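Local coordinates for protein thiosulfate sulfurtransferase RDL2, mitochondrial (Saccharomyces cerevisiae, PDB 6K6R) that transfers the sulfane sulfur of thiosulfate to cyanide as a mitochondrial single-domain rhodanese, giving thiocyanate and sulfite, at residues V52-P57 with I71-A76. Sequence-based numbering, arbitrary orientation.
Sequences VDVREP and IPVNSA
In the parallel sheet of the rhodanese fold, the C-terminal end of strand 49-53 and the loop after it meet the chain that leaves edge strand 69-70. Ile-71 N still donates to Asp-53 O in the parallel pattern, at 2.9 Å. Then the pattern breaks: Val-73 N takes Val-54 O at 3.3 Å, while Arg-55 N turns to Asp-53 OD1. Between the two cross-chain bonds, Val-54 CA makes a CA-H...O contact with Ile-71 O, and Pro-72 CA makes another with Val-54 O. Small apolar contacts flank the backbone. Val-52 CG1 lies 4.1 Å from Ile-71 CB. Val-73 CG1 is wedged close to both N and C of its own backbone (chi1 52°), and from there it touches Val-54 CB at 3.9 Å. Val-54 also packs on Ala-115 of helix 111-121.

Glu-56, the N-cap residue of helix 57-60, carries the polar half. Its chain bends at chi2 (-53°) and crosses Pro-72 at about a right angle, with OE2 3.4 Å from Pro-72 CB. The carboxylate then reaches residues 73-75, whose backbone angles are helical. Ser-75 N gives OE2 a weak bond of 3.0 Å. Ser-75 OG lies doubtfully close to OE1. OE1 also forms a salt bridge with Lys-58 NZ. A water donates to Val-54 O and Glu-56 OE2 and accepts from Asn-74 N.

Arg-55 meets the Asp-53 carboxylate with NE to OD1 and NH2 to OD2, the latter at 2.7 Å. Arg-55 N reaches OD1 on its anti side, 29° out of the carboxylate plane, closing an Asx turn. The Arg-55 side chain touches Ala-107, next to the persulfide-bearing Cys-106.

Salt bridge and Asx turn fix the bend after the strand; the water and the weak Ser-75 N bond link Glu-56 to the neighbouring loop. Lys-58 would probably favour ionised Glu-56.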
loop_
_atom_site.group_PDB
_atom_site.type_symbol
_atom_site.label_atom_id
_atom_site.label_comp_id
_atom_site.label_asym_id
_atom_site.label_seq_id
_atom_site.Cartn_x
_atom_site.Cartn_y
_atom_site.Cartn_z
ATOM N N VAL A 52 1.137 0.281 -1.314
ATOM C CA VAL A 52 -0.087 -0.490 -1.122
ATOM C C VAL A 52 -1.251 0.476 -0.946
ATOM O O VAL A 52 -1.265 1.282 -0.008
ATOM C CB VAL A 52 0.024 -1.436 0.082
ATOM C CG1 VAL A 52 -1.312 -2.115 0.347
ATOM C CG2 VAL A 52 1.115 -2.469 -0.154
ATOM N N ASP A 53 -2.227 0.389 -1.847
ATOM C CA ASP A 53 -3.468 1.147 -1.738
ATOM C C ASP A 53 -4.493 0.287 -1.006
ATOM O O ASP A 53 -4.820 -0.816 -1.458
ATOM C CB ASP A 53 -3.980 1.548 -3.121
ATOM C CG ASP A 53 -5.104 2.573 -3.065
ATOM O OD1 ASP A 53 -5.780 2.684 -2.021
ATOM O OD2 ASP A 53 -5.311 3.273 -4.078
ATOM N N VAL A 54 -4.998 0.791 0.121
ATOM C CA VAL A 54 -5.915 0.027 0.958
ATOM C C VAL A 54 -7.363 0.454 0.779
ATOM O O VAL A 54 -8.243 -0.060 1.483
ATOM C CB VAL A 54 -5.509 0.119 2.442
ATOM C CG1 VAL A 54 -4.070 -0.332 2.613
ATOM C CG2 VAL A 54 -5.694 1.536 2.958
ATOM N N ARG A 55 -7.640 1.373 -0.143
ATOM C CA ARG A 55 -9.015 1.753 -0.421
ATOM C C ARG A 55 -9.769 0.589 -1.059
ATOM O O ARG A 55 -9.188 -0.413 -1.487
ATOM C CB ARG A 55 -9.066 2.970 -1.344
ATOM C CG ARG A 55 -8.589 4.266 -0.719
ATOM C CD ARG A 55 -8.458 5.340 -1.782
ATOM N NE ARG A 55 -7.753 4.836 -2.956
ATOM C CZ ARG A 55 -7.815 5.391 -4.162
ATOM N NH1 ARG A 55 -8.555 6.473 -4.358
ATOM N NH2 ARG A 55 -7.138 4.862 -5.172
ATOM N N GLU A 56 -11.089 0.733 -1.117
ATOM C CA GLU A 56 -11.906 -0.249 -1.802
ATOM C C GLU A 56 -11.737 -0.101 -3.313
ATOM O O GLU A 56 -11.523 1.007 -3.813
ATOM C CB GLU A 56 -13.374 -0.085 -1.418
ATOM C CG GLU A 56 -13.694 -0.558 -0.012
ATOM C CD GLU A 56 -13.225 -1.978 0.242
ATOM O OE1 GLU A 56 -13.468 -2.846 -0.621
ATOM O OE2 GLU A 56 -12.611 -2.227 1.300
ATOM N N PRO A 57 -11.816 -1.205 -4.061
ATOM C CA PRO A 57 -11.706 -1.104 -5.526
ATOM C C PRO A 57 -12.694 -0.125 -6.128
ATOM O O PRO A 57 -12.439 0.429 -7.205
ATOM C CB PRO A 57 -11.977 -2.540 -5.998
ATOM C CG PRO A 57 -11.654 -3.395 -4.827
ATOM C CD PRO A 57 -12.010 -2.594 -3.612
ATOM N N ILE A 71 -4.901 -3.615 -2.000
ATOM C CA ILE A 71 -5.275 -4.600 -0.988
ATOM C C ILE A 71 -6.278 -3.934 -0.053
ATOM O O ILE A 71 -5.876 -3.267 0.911
ATOM C CB ILE A 71 -4.047 -5.128 -0.231
ATOM C CG1 ILE A 71 -3.044 -5.749 -1.205
ATOM C CG2 ILE A 71 -4.461 -6.149 0.815
ATOM C CD1 ILE A 71 -1.889 -6.456 -0.527
ATOM N N PRO A 72 -7.580 -4.077 -0.301
ATOM C CA PRO A 72 -8.569 -3.338 0.497
ATOM C C PRO A 72 -8.653 -3.885 1.916
ATOM O O PRO A 72 -8.861 -5.081 2.126
ATOM C CB PRO A 72 -9.877 -3.547 -0.274
ATOM C CG PRO A 72 -9.679 -4.822 -1.020
ATOM C CD PRO A 72 -8.207 -4.946 -1.311
ATOM N N VAL A 73 -8.489 -2.990 2.891
ATOM C CA VAL A 73 -8.442 -3.411 4.288
ATOM C C VAL A 73 -9.843 -3.692 4.821
ATOM O O VAL A 73 -10.045 -4.639 5.589
ATOM C CB VAL A 73 -7.701 -2.354 5.131
ATOM C CG1 VAL A 73 -8.283 -0.966 4.895
ATOM C CG2 VAL A 73 -7.738 -2.716 6.608
ATOM N N ASN A 74 -10.832 -2.890 4.419
ATOM C CA ASN A 74 -12.201 -3.120 4.871
ATOM C C ASN A 74 -12.748 -4.433 4.323
ATOM O O ASN A 74 -13.343 -5.227 5.061
ATOM C CB ASN A 74 -13.099 -1.954 4.456
ATOM C CG ASN A 74 -12.926 -0.738 5.342
ATOM O OD1 ASN A 74 -12.390 -0.829 6.446
ATOM N ND2 ASN A 74 -13.381 0.412 4.860
ATOM N N SER A 75 -12.554 -4.681 3.027
ATOM C CA SER A 75 -13.093 -5.893 2.416
ATOM C C SER A 75 -12.326 -7.130 2.866
ATOM O O SER A 75 -12.925 -8.114 3.313
ATOM C CB SER A 75 -13.069 -5.769 0.891
ATOM O OG SER A 75 -14.048 -4.850 0.440
ATOM N N ALA A 76 -10.998 -7.102 2.753
ATOM C CA ALA A 76 -10.153 -8.262 3.040
ATOM C C ALA A 76 -9.040 -7.868 4.002
ATOM O O ALA A 76 -7.891 -7.655 3.589
ATOM C CB ALA A 76 -9.577 -8.853 1.753
HETATM O O HOH W 1 -10.954 -0.240 2.700
#